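Side-chain contacts in aminoglycoside-O-phosphotransferase VIII (Streptomyces rimosus, PDB 4H05), which probably transfers a phosphate from ATP to the 3'-hydroxyl of aminoglycoside antibiotics, a reaction that confers resistance to these drugs: residues A[63-68]-A[90-95]; A[113-118]-A[203-208]; A[142-147]-A[169-174]. One frame throughout, in Å; residues are numbered along the deposited sequence.

Contact 1: A[63-68]-A[90-95]; sequences ERLVWL and LVTEAV
Leu90 opens the strand side of this contact by laying its CD2 methyl against CD2 of Leu65, 3.9 Å away, the helix residue that reaches across to the sheet. The Leu90 side chain gets there with CG anti to the backbone N (chi1 171°) and chi2 near 77°, a relaxed leucine shape that brings CD2 toward the helix. Around it the same helix 54-71 adds Glu61 and Ala62, on which Leu90 also rests. Val91 turns to the other face of the sheet and packs on Val79 and Glu80 of strand 78-83. With Thr92 the strand faces the helix again: CG2 of Thr92 meets CD2 of Leu65 at 3.9 Å, the two side chains lying at about a right angle. One methyl of Leu65 therefore bridges two residues spaced i, i+2 along the strand. On Thr92 the two branches divide the work. CG2 sits anti to the carbonyl carbon and serves the apolar interface, while OG1 of Thr92 bonds to the carbonyl O of Glu93 at 2.9 Å, from 51° above the carbonyl plane, so the buried hydroxyl has a partner within its own strand. Glu93 itself ends the strand, its side chain on the outside of the molecule. Beyond it, Val95 packs on Phe46 and Pro76. Leu65 also touches Val78 and Val211, so this buried side chain also meets a second strand and a loop. A helix laid over one face of a five-stranded antiparallel sheet is the architecture of the kinase-like N-terminal lobe, as in protein kinases and other aminoglycoside phosphotransferases.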
ATOM      1  N   GLU A  63      11.015  -0.611   9.282  1.00 23.47           N
ATOM      2  CA  GLU A  63      11.978  -1.662   8.916  1.00 25.16           C
ATOM      3  C   GLU A  63      11.905  -1.931   7.472  1.00 24.72           C
ATOM      4  O   GLU A  63      12.917  -2.078   6.852  1.00 23.02           O
ATOM      5  CB  GLU A  63      11.627  -2.992   9.599  1.00 28.54           C
ATOM      6  CG  GLU A  63      12.056  -2.948  11.041  1.00 30.62           C
ATOM      7  CD  GLU A  63      11.729  -4.196  11.845  1.00 29.29           C
ATOM      8  OE1 GLU A  63      10.936  -5.034  11.393  1.00 26.43           O
ATOM      9  OE2 GLU A  63      12.368  -4.321  12.920  1.00 29.84           O
ATOM     10  N   ARG A  64      10.677  -1.929   6.936  1.00 24.29           N
ATOM     11  CA  ARG A  64      10.491  -2.193   5.520  1.00 26.01           C
ATOM     12  C   ARG A  64      11.007  -1.090   4.665  1.00 23.63           C
ATOM     13  O   ARG A  64      11.625  -1.306   3.577  1.00 25.20           O
ATOM     14  CB  ARG A  64       9.030  -2.483   5.190  1.00 26.11           C
ATOM     15  CG  ARG A  64       8.624  -3.869   5.673  1.00 29.04           C
ATOM     16  CD  ARG A  64       7.146  -4.096   5.827  1.00 26.20           C
ATOM     17  NE  ARG A  64       6.798  -5.472   6.165  1.00 25.88           N
ATOM     18  CZ  ARG A  64       7.069  -6.024   7.351  1.00 27.54           C
ATOM     19  NH1 ARG A  64       7.735  -5.367   8.293  1.00 26.65           N
ATOM     20  NH2 ARG A  64       6.708  -7.262   7.588  1.00 26.06           N
ATOM     21  N   LEU A  65      10.703   0.107   5.099  1.00 23.09           N
ATOM     22  CA  LEU A  65      11.151   1.309   4.358  1.00 23.33           C
ATOM     23  C   LEU A  65      12.708   1.426   4.188  1.00 23.09           C
ATOM     24  O   LEU A  65      13.275   1.892   3.131  1.00 23.97           O
ATOM     25  CB  LEU A  65      10.580   2.530   5.101  1.00 22.19           C
ATOM     26  CG  LEU A  65       9.529   3.523   4.574  1.00 21.31           C
ATOM     27  CD1 LEU A  65       8.645   3.207   3.469  1.00 20.47           C
ATOM     28  CD2 LEU A  65       8.666   4.105   5.663  1.00 22.54           C
ATOM     29  N   VAL A  66      13.399   1.118   5.255  1.00 21.56           N
ATOM     30  CA  VAL A  66      14.842   1.177   5.326  1.00 20.14           C
ATOM     31  C   VAL A  66      15.429   0.116   4.442  1.00 21.30           C
ATOM     32  O   VAL A  66      16.425   0.327   3.753  1.00 21.01           O
ATOM     33  CB  VAL A  66      15.281   0.918   6.814  1.00 24.20           C
ATOM     34  CG1 VAL A  66      16.743   0.629   6.876  1.00 23.47           C
ATOM     35  CG2 VAL A  66      14.958   2.099   7.772  1.00 21.30           C
ATOM     36  N   TRP A  67      14.826  -1.081   4.468  1.00 22.76           N
ATOM     37  CA  TRP A  67      15.352  -2.126   3.628  1.00 24.49           C
ATOM     38  C   TRP A  67      15.104  -1.832   2.170  1.00 25.80           C
ATOM     39  O   TRP A  67      16.027  -1.926   1.348  1.00 26.80           O
ATOM     40  CB  TRP A  67      14.812  -3.462   4.042  1.00 24.59           C
ATOM     41  CG  TRP A  67      15.196  -4.549   3.155  1.00 21.30           C
ATOM     42  CD1 TRP A  67      16.377  -5.289   3.191  1.00 23.71           C
ATOM     43  CD2 TRP A  67      14.440  -5.066   2.031  1.00 23.36           C
ATOM     44  NE1 TRP A  67      16.368  -6.258   2.251  1.00 22.92           N
ATOM     45  CE2 TRP A  67      15.253  -6.161   1.472  1.00 26.06           C
ATOM     46  CE3 TRP A  67      13.223  -4.757   1.452  1.00 24.22           C
ATOM     47  CZ2 TRP A  67      14.852  -6.896   0.359  1.00 26.21           C
ATOM     48  CZ3 TRP A  67      12.799  -5.529   0.369  1.00 28.45           C
ATOM     49  CH2 TRP A  67      13.621  -6.565  -0.192  1.00 26.28           C
ATOM     50  N   LEU A  68      13.907  -1.371   1.849  1.00 23.72           N
ATOM     51  CA  LEU A  68      13.642  -0.922   0.503  1.00 22.95           C
ATOM     52  C   LEU A  68      14.611   0.147  -0.093  1.00 22.26           C
ATOM     53  O   LEU A  68      14.996   0.119  -1.275  1.00 22.02           O
ATOM     54  CB  LEU A  68      12.209  -0.458   0.425  1.00 25.11           C
ATOM     55  CG  LEU A  68      11.036  -1.298  -0.100  1.00 28.14           C
ATOM     56  CD1 LEU A  68      11.244  -2.691  -0.663  1.00 26.24           C
ATOM     57  CD2 LEU A  68       9.809  -1.169   0.793  1.00 26.26           C
ATOM     58  N   LEU A  90       5.260   6.971  12.750  1.00 31.88           N
ATOM     59  CA  LEU A  90       6.374   6.905  11.810  1.00 28.32           C
ATOM     60  C   LEU A  90       6.524   8.284  11.140  1.00 27.69           C
ATOM     61  O   LEU A  90       5.558   8.844  10.604  1.00 28.93           O
ATOM     62  CB  LEU A  90       5.974   5.877  10.751  1.00 27.51           C
ATOM     63  CG  LEU A  90       6.826   5.719   9.522  1.00 28.72           C
ATOM     64  CD1 LEU A  90       8.011   4.944   9.971  1.00 27.71           C
ATOM     65  CD2 LEU A  90       6.064   4.967   8.419  1.00 29.00           C
ATOM     66  N   VAL A  91       7.720   8.816  11.151  1.00 24.44           N
ATOM     67  CA  VAL A  91       8.029  10.036  10.464  1.00 23.75           C
ATOM     68  C   VAL A  91       9.044   9.751   9.323  1.00 25.17           C
ATOM     69  O   VAL A  91      10.095   9.113   9.540  1.00 25.19           O
ATOM     70  CB  VAL A  91       8.656  11.039  11.472  1.00 24.94           C
ATOM     71  CG1 VAL A  91       8.938  12.347  10.761  1.00 22.57           C
ATOM     72  CG2 VAL A  91       7.747  11.191  12.730  1.00 22.96           C
ATOM     73  N   THR A  92       8.749  10.280   8.133  1.00 24.24           N
ATOM     74  CA  THR A  92       9.603  10.207   7.010  1.00 21.30           C
ATOM     75  C   THR A  92       9.712  11.526   6.319  1.00 24.45           C
ATOM     76  O   THR A  92       8.873  12.398   6.480  1.00 22.21           O
ATOM     77  CB  THR A  92       9.129   9.181   5.940  1.00 22.60           C
ATOM     78  OG1 THR A  92       8.034   9.697   5.172  1.00 26.13           O
ATOM     79  CG2 THR A  92       8.699   7.850   6.608  1.00 20.95           C
ATOM     80  N   GLU A  93      10.781  11.688   5.564  1.00 23.58           N
ATOM     81  CA  GLU A  93      10.848  12.797   4.629  1.00 26.77           C
ATOM     82  C   GLU A  93       9.693  12.665   3.692  1.00 27.21           C
ATOM     83  O   GLU A  93       9.334  11.563   3.372  1.00 28.50           O
ATOM     84  CB  GLU A  93      12.173  12.743   3.861  1.00 28.75           C
ATOM     85  CG  GLU A  93      13.311  12.979   4.844  1.00 30.42           C
ATOM     86  CD  GLU A  93      14.680  13.105   4.196  1.00 33.45           C
ATOM     87  OE1 GLU A  93      14.785  12.814   2.994  1.00 33.20           O
ATOM     88  OE2 GLU A  93      15.632  13.472   4.918  1.00 34.27           O
ATOM     89  N   ALA A  94       9.067  13.776   3.308  1.00 25.84           N
ATOM     90  CA  ALA A  94       7.929  13.734   2.435  1.00 28.93           C
ATOM     91  C   ALA A  94       8.467  13.277   1.085  1.00 28.66           C
ATOM     92  O   ALA A  94       9.657  13.468   0.846  1.00 27.67           O
ATOM     93  CB  ALA A  94       7.302  15.123   2.327  1.00 38.90           C
ATOM     94  N   VAL A  95       7.629  12.618   0.270  1.00 30.24           N
ATOM     95  CA  VAL A  95       8.004  12.210  -1.127  1.00 34.51           C
ATOM     96  C   VAL A  95       7.488  13.287  -2.083  1.00 33.09           C
ATOM     97  O   VAL A  95       6.322  13.596  -2.033  1.00 31.66           O
ATOM     98  CB  VAL A  95       7.351  10.833  -1.529  1.00 34.77           C
ATOM     99  CG1 VAL A  95       7.757  10.411  -2.943  1.00 31.36           C
ATOM    100  CG2 VAL A  95       7.743   9.751  -0.545  1.00 28.78           C
TER

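Contact 2: A[113-118]-A[203-208]; sequences AVALAG and CEVTGL
Ala115 has the largest share of this contact, its CB directed from helix 109-124 into the turn that leads to strand 205-208. Ala115 CB lies 3.2 Å from the carbonyl O of Cys203, a close approach between a methyl and a backbone oxygen, and the small side chain lets the helix come near: the CA atoms of Ala115 and Val205 are 6.5 Å apart. Val205 supplies the second surface. Its CG2, anti to the carbonyl carbon of Val205, lies 4.1 Å from CB of Ala115 and 3.9 Å from the Ala115 carbonyl O, reaching past the methyl to the helix backbone, while Leu119 one turn further along receives the same valine. Cys203 joins mainly through its backbone; its side chain instead settles among Trp104 and Gln108 of the preceding loop and Asp111 and Val112 of the helix's first turn. On the neighbouring strand, Leu198 also touches Ala115. Past Val205, Thr206 and Gly207 both face Leu197, forming a classic beta bulge in the edge strand of a small antiparallel sheet. A helix packed against a beta hairpin, whose strands 196-198 and 205-208 follow the predicted magnesium ligand Asn195, is consistent with the C-terminal lobe of kinase-like phosphotransferases.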
ATOM      1  N   ALA A 113       0.247   4.914 -15.878  1.00 32.05           N
ATOM      2  CA  ALA A 113      -0.015   3.487 -16.011  1.00 35.07           C
ATOM      3  C   ALA A 113       1.243   2.713 -16.250  1.00 37.07           C
ATOM      4  O   ALA A 113       1.461   1.707 -15.588  1.00 33.51           O
ATOM      5  CB  ALA A 113      -1.019   3.230 -17.125  1.00 33.68           C
ATOM      6  N   VAL A 114       2.082   3.191 -17.186  1.00 34.59           N
ATOM      7  CA  VAL A 114       3.329   2.540 -17.540  1.00 30.35           C
ATOM      8  C   VAL A 114       4.348   2.635 -16.443  1.00 31.62           C
ATOM      9  O   VAL A 114       5.069   1.656 -16.197  1.00 33.01           O
ATOM     10  CB  VAL A 114       3.923   3.115 -18.897  1.00 30.95           C
ATOM     11  CG1 VAL A 114       5.300   2.571 -19.159  1.00 24.40           C
ATOM     12  CG2 VAL A 114       2.999   2.731 -20.105  1.00 27.56           C
ATOM     13  N   ALA A 115       4.426   3.802 -15.800  1.00 30.79           N
ATOM     14  CA  ALA A 115       5.385   4.005 -14.698  1.00 29.06           C
ATOM     15  C   ALA A 115       4.985   3.062 -13.549  1.00 28.69           C
ATOM     16  O   ALA A 115       5.840   2.423 -12.927  1.00 25.53           O
ATOM     17  CB  ALA A 115       5.427   5.480 -14.254  1.00 25.76           C
ATOM     18  N   LEU A 116       3.675   2.907 -13.344  1.00 28.75           N
ATOM     19  CA  LEU A 116       3.197   1.992 -12.304  1.00 31.46           C
ATOM     20  C   LEU A 116       3.700   0.581 -12.577  1.00 32.18           C
ATOM     21  O   LEU A 116       4.337  -0.046 -11.717  1.00 32.64           O
ATOM     22  CB  LEU A 116       1.706   2.031 -12.134  1.00 30.52           C
ATOM     23  CG  LEU A 116       1.144   3.211 -11.333  1.00 32.84           C
ATOM     24  CD1 LEU A 116      -0.356   3.160 -11.419  1.00 29.85           C
ATOM     25  CD2 LEU A 116       1.496   3.229  -9.845  1.00 35.56           C
ATOM     26  N   ALA A 117       3.509   0.111 -13.786  1.00 30.04           N
ATOM     27  CA  ALA A 117       4.020  -1.175 -14.204  1.00 29.93           C
ATOM     28  C   ALA A 117       5.534  -1.298 -14.007  1.00 31.40           C
ATOM     29  O   ALA A 117       6.037  -2.362 -13.609  1.00 32.06           O
ATOM     30  CB  ALA A 117       3.642  -1.415 -15.668  1.00 30.30           C
ATOM     31  N   GLY A 118       6.268  -0.231 -14.312  1.00 32.12           N
ATOM     32  CA  GLY A 118       7.723  -0.233 -14.184  1.00 27.76           C
ATOM     33  C   GLY A 118       8.170  -0.376 -12.746  1.00 25.87           C
ATOM     34  O   GLY A 118       9.180  -0.980 -12.417  1.00 24.09           O
ATOM     35  N   CYS A 203       6.538  11.888 -15.104  1.00 39.60           N
ATOM     36  CA  CYS A 203       5.964  10.610 -14.590  1.00 36.78           C
ATOM     37  C   CYS A 203       7.027   9.610 -14.035  1.00 37.55           C
ATOM     38  O   CYS A 203       6.732   8.413 -13.885  1.00 29.56           O
ATOM     39  CB  CYS A 203       5.074   9.927 -15.662  1.00 36.86           C
ATOM     40  SG  CYS A 203       3.737  11.011 -16.234  1.00 39.70           S
ATOM     41  N   GLU A 204       8.261  10.062 -13.708  1.00 30.89           N
ATOM     42  CA  GLU A 204       9.132   9.137 -13.037  1.00 27.98           C
ATOM     43  C   GLU A 204       8.463   8.891 -11.697  1.00 30.72           C
ATOM     44  O   GLU A 204       7.922   9.808 -11.111  1.00 30.06           O
ATOM     45  CB  GLU A 204      10.503   9.695 -12.788  1.00 27.88           C
ATOM     46  CG  GLU A 204      11.522   8.737 -12.170  1.00 27.00           C
ATOM     47  CD  GLU A 204      12.937   9.311 -12.262  1.00 27.78           C
ATOM     48  OE1 GLU A 204      13.161  10.401 -12.808  1.00 32.76           O
ATOM     49  OE2 GLU A 204      13.871   8.688 -11.793  1.00 28.55           O
ATOM     50  N   VAL A 205       8.523   7.659 -11.215  1.00 25.01           N
ATOM     51  CA  VAL A 205       8.120   7.397  -9.876  1.00 26.81           C
ATOM     52  C   VAL A 205       9.106   8.050  -8.892  1.00 27.20           C
ATOM     53  O   VAL A 205      10.267   7.815  -8.992  1.00 30.88           O
ATOM     54  CB  VAL A 205       8.158   5.907  -9.620  1.00 24.17           C
ATOM     55  CG1 VAL A 205       8.000   5.650  -8.100  1.00 26.85           C
ATOM     56  CG2 VAL A 205       7.082   5.221 -10.463  1.00 23.52           C
ATOM     57  N   THR A 206       8.624   8.844  -7.942  1.00 28.59           N
ATOM     58  CA  THR A 206       9.491   9.495  -6.979  1.00 26.60           C
ATOM     59  C   THR A 206       9.477   8.785  -5.649  1.00 29.43           C
ATOM     60  O   THR A 206      10.407   8.945  -4.921  1.00 30.25           O
ATOM     61  CB  THR A 206       9.088  10.939  -6.748  1.00 27.62           C
ATOM     62  OG1 THR A 206       7.678  10.991  -6.569  1.00 25.68           O
ATOM     63  CG2 THR A 206       9.513  11.857  -7.982  1.00 25.32           C
ATOM     64  N   GLY A 207       8.456   8.001  -5.308  1.00 28.73           N
ATOM     65  CA  GLY A 207       8.461   7.360  -3.981  1.00 27.10           C
ATOM     66  C   GLY A 207       7.311   6.374  -3.851  1.00 27.36           C
ATOM     67  O   GLY A 207       6.235   6.564  -4.412  1.00 27.94           O
ATOM     68  N   LEU A 208       7.512   5.302  -3.107  1.00 29.53           N
ATOM     69  CA  LEU A 208       6.396   4.465  -2.704  1.00 27.47           C
ATOM     70  C   LEU A 208       6.133   4.679  -1.290  1.00 27.36           C
ATOM     71  O   LEU A 208       7.112   4.645  -0.487  1.00 27.30           O
ATOM     72  CB  LEU A 208       6.745   3.046  -2.703  1.00 31.73           C
ATOM     73  CG  LEU A 208       7.024   2.321  -3.904  1.00 37.13           C
ATOM     74  CD1 LEU A 208       6.943   0.812  -3.545  1.00 36.33           C
ATOM     75  CD2 LEU A 208       5.890   2.828  -4.764  1.00 39.03           C
TER

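Contact 3: A[142-147]-A[169-174]; sequences PQAARA and RLLAEL
Leu171 is the bump of this helix pair, and the hollow it fills is the shallow backbone surface beside Ala144 and Ala145. Leu171 CD1 presses on the main chain, 3.6 Å from Ala145 N; the same Leu171 CD1 is 4.0 Å from Ala144 C. Leu171 CD2 lies alongside the Ala145 methyl, 4.0 Å from Ala145 CB. Chi1 of -179° swings the branch clear of its own helix, and chi2 of 71° turns CD1 to the main chain and CD2 to the Ala145 methyl. One turn on, Leu174 makes a smaller second bump: Leu174 CD1 rests 3.9 Å from Ala144 CB. Both leucines come to this methyl from the side of the facing helix, with Leu174 the nearer. The two alanines offer little relief, and the leucines span the gap between helix segments whose axes run almost antiparallel, at 167°, with a closest approach of 10.0 Å. Val148 and Val141 of helix 137-150 prolong the seat for Leu171 and Leu174 respectively, and Phe265 and Leu268 of helix 260-270 also pack against Leu174. The charged side chains of Arg169 and Glu173 lie away from the interface, where Arg169 NH1 pairs with Glu173 OE1 at 2.9 Å in a salt bridge. Methyl groups and helix backbone make up the contact itself, which implies that van der Waals fit and burial of apolar surface, rather than directed polar bonds, hold these helices side by side.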
ATOM      1  N   PRO A 142      -4.275 -16.835   7.663  1.00 38.10           N
ATOM      2  CA  PRO A 142      -4.558 -16.595   9.081  1.00 36.92           C
ATOM      3  C   PRO A 142      -4.887 -15.133   9.454  1.00 39.58           C
ATOM      4  O   PRO A 142      -5.738 -14.921  10.317  1.00 39.62           O
ATOM      5  CB  PRO A 142      -3.260 -17.017   9.771  1.00 37.71           C
ATOM      6  CG  PRO A 142      -2.693 -18.116   8.920  1.00 35.60           C
ATOM      7  CD  PRO A 142      -3.090 -17.709   7.479  1.00 36.17           C
ATOM      8  N   GLN A 143      -4.240 -14.118   8.896  1.00 36.71           N
ATOM      9  CA  GLN A 143      -4.691 -12.758   9.270  1.00 42.28           C
ATOM     10  C   GLN A 143      -6.187 -12.507   8.866  1.00 41.04           C
ATOM     11  O   GLN A 143      -6.898 -11.751   9.518  1.00 32.03           O
ATOM     12  CB  GLN A 143      -3.821 -11.653   8.677  1.00 45.01           C
ATOM     13  CG  GLN A 143      -2.426 -11.499   9.273  1.00 51.59           C
ATOM     14  CD  GLN A 143      -1.499 -10.623   8.419  1.00 47.04           C
ATOM     15  OE1 GLN A 143      -1.677 -10.487   7.215  1.00 40.08           O
ATOM     16  NE2 GLN A 143      -0.512 -10.057   9.040  1.00 42.51           N
ATOM     17  N   ALA A 144      -6.626 -13.129   7.766  1.00 36.39           N
ATOM     18  CA  ALA A 144      -7.972 -12.959   7.252  1.00 38.65           C
ATOM     19  C   ALA A 144      -8.963 -13.644   8.222  1.00 38.78           C
ATOM     20  O   ALA A 144      -9.899 -13.025   8.700  1.00 43.73           O
ATOM     21  CB  ALA A 144      -8.050 -13.548   5.840  1.00 30.35           C
ATOM     22  N   ALA A 145      -8.725 -14.897   8.555  1.00 41.07           N
ATOM     23  CA  ALA A 145      -9.445 -15.517   9.692  1.00 41.24           C
ATOM     24  C   ALA A 145      -9.453 -14.678  11.004  1.00 40.21           C
ATOM     25  O   ALA A 145     -10.478 -14.487  11.590  1.00 40.04           O
ATOM     26  CB  ALA A 145      -8.923 -16.922   9.936  1.00 40.50           C
ATOM     27  N   ARG A 146      -8.342 -14.168  11.492  1.00 47.57           N
ATOM     28  CA  ARG A 146      -8.410 -13.353  12.722  1.00 48.15           C
ATOM     29  C   ARG A 146      -9.240 -12.067  12.510  1.00 48.13           C
ATOM     30  O   ARG A 146      -9.948 -11.652  13.441  1.00 46.55           O
ATOM     31  CB  ARG A 146      -7.026 -13.009  13.332  1.00 49.75           C
ATOM     32  CG  ARG A 146      -6.285 -14.172  14.007  1.00 65.30           C
ATOM     33  CD  ARG A 146      -4.821 -13.808  14.353  1.00 75.04           C
ATOM     34  NE  ARG A 146      -4.089 -14.761  15.221  1.00 82.36           N
ATOM     35  CZ  ARG A 146      -3.529 -15.920  14.835  1.00 84.48           C
ATOM     36  NH1 ARG A 146      -3.615 -16.362  13.579  1.00 81.88           N
ATOM     37  NH2 ARG A 146      -2.881 -16.657  15.730  1.00 84.05           N
ATOM     38  N   ALA A 147      -9.185 -11.441  11.331  1.00 42.47           N
ATOM     39  CA  ALA A 147      -9.945 -10.189  11.156  1.00 45.80           C
ATOM     40  C   ALA A 147     -11.425 -10.544  11.230  1.00 43.99           C
ATOM     41  O   ALA A 147     -12.173  -9.904  11.940  1.00 51.56           O
ATOM     42  CB  ALA A 147      -9.622  -9.481   9.853  1.00 39.08           C
ATOM     43  N   ARG A 169     -18.755 -16.171   5.688  1.00 37.91           N
ATOM     44  CA  ARG A 169     -18.929 -16.554   4.241  1.00 35.86           C
ATOM     45  C   ARG A 169     -17.776 -16.035   3.363  1.00 37.06           C
ATOM     46  O   ARG A 169     -17.421 -16.626   2.354  1.00 34.31           O
ATOM     47  CB  ARG A 169     -20.181 -15.900   3.719  1.00 36.04           C
ATOM     48  CG  ARG A 169     -20.443 -16.039   2.208  1.00 39.02           C
ATOM     49  CD  ARG A 169     -20.598 -17.492   1.786  1.00 43.10           C
ATOM     50  NE  ARG A 169     -20.880 -17.650   0.360  1.00 43.29           N
ATOM     51  CZ  ARG A 169     -20.024 -18.121  -0.551  1.00 54.86           C
ATOM     52  NH1 ARG A 169     -18.781 -18.483  -0.212  1.00 59.32           N
ATOM     53  NH2 ARG A 169     -20.394 -18.211  -1.831  1.00 56.56           N
ATOM     54  N   LEU A 170     -17.228 -14.886   3.736  1.00 34.47           N
ATOM     55  CA  LEU A 170     -16.072 -14.305   3.000  1.00 37.21           C
ATOM     56  C   LEU A 170     -14.878 -15.233   3.170  1.00 32.65           C
ATOM     57  O   LEU A 170     -14.275 -15.723   2.216  1.00 33.49           O
ATOM     58  CB  LEU A 170     -15.722 -12.915   3.589  1.00 37.44           C
ATOM     59  CG  LEU A 170     -15.564 -11.674   2.700  1.00 42.48           C
ATOM     60  CD1 LEU A 170     -14.188 -11.114   3.037  1.00 42.05           C
ATOM     61  CD2 LEU A 170     -15.705 -11.917   1.201  1.00 35.19           C
ATOM     62  N   LEU A 171     -14.604 -15.559   4.417  1.00 35.84           N
ATOM     63  CA  LEU A 171     -13.532 -16.459   4.733  1.00 33.30           C
ATOM     64  C   LEU A 171     -13.746 -17.845   4.140  1.00 34.40           C
ATOM     65  O   LEU A 171     -12.765 -18.446   3.694  1.00 36.43           O
ATOM     66  CB  LEU A 171     -13.346 -16.499   6.239  1.00 35.35           C
ATOM     67  CG  LEU A 171     -12.254 -17.372   6.788  1.00 38.91           C
ATOM     68  CD1 LEU A 171     -10.944 -16.665   6.409  1.00 36.60           C
ATOM     69  CD2 LEU A 171     -12.473 -17.547   8.305  1.00 37.71           C
ATOM     70  N   ALA A 172     -14.993 -18.370   4.113  1.00 37.83           N
ATOM     71  CA  ALA A 172     -15.259 -19.640   3.345  1.00 36.59           C
ATOM     72  C   ALA A 172     -14.772 -19.468   1.872  1.00 36.27           C
ATOM     73  O   ALA A 172     -14.151 -20.365   1.289  1.00 34.19           O
ATOM     74  CB  ALA A 172     -16.750 -20.061   3.379  1.00 34.08           C
ATOM     75  N   GLU A 173     -15.061 -18.313   1.261  1.00 37.65           N
ATOM     76  CA  GLU A 173     -14.771 -18.166  -0.178  1.00 39.24           C
ATOM     77  C   GLU A 173     -13.259 -18.137  -0.340  1.00 31.01           C
ATOM     78  O   GLU A 173     -12.690 -18.795  -1.166  1.00 25.32           O
ATOM     79  CB  GLU A 173     -15.475 -16.927  -0.761  1.00 41.73           C
ATOM     80  CG  GLU A 173     -15.419 -16.788  -2.289  1.00 42.79           C
ATOM     81  CD  GLU A 173     -16.085 -17.931  -3.014  1.00 44.33           C
ATOM     82  OE1 GLU A 173     -16.917 -18.572  -2.392  1.00 42.78           O
ATOM     83  OE2 GLU A 173     -15.752 -18.236  -4.169  1.00 44.53           O
ATOM     84  N   LEU A 174     -12.604 -17.455   0.572  1.00 32.80           N
ATOM     85  CA  LEU A 174     -11.124 -17.320   0.536  1.00 33.83           C
ATOM     86  C   LEU A 174     -10.401 -18.664   0.650  1.00 36.25           C
ATOM     87  O   LEU A 174      -9.580 -18.994  -0.203  1.00 33.93           O
ATOM     88  CB  LEU A 174     -10.739 -16.437   1.686  1.00 32.24           C
ATOM     89  CG  LEU A 174      -9.570 -15.483   1.704  1.00 36.05           C
ATOM     90  CD1 LEU A 174      -8.612 -15.882   2.760  1.00 28.50           C
ATOM     91  CD2 LEU A 174      -8.964 -15.108   0.352  1.00 32.76           C
TER

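From the N terminus, helix 54-71 runs into strands 78-83 and 86-93, and contact 1 closes that short loop, setting the helix against the N-terminal sheet. Contact 2 opens only afterwards, on helix 109-124, and closes far along the chain at strand 205-208. Within that long span lies contact 3, a local closure between helices 137-150 and 167-177. Contacts 1 and 2 are in series yet touch, since CG1 of Val95 lies 3.3 Å from CA of Gly207, so the exit from the first sheet meets the edge strand of the second. Contact 3 sits apart, its centre about 30 Å from that of contact 1 and 32 Å from that of contact 2, joining peripheral helices.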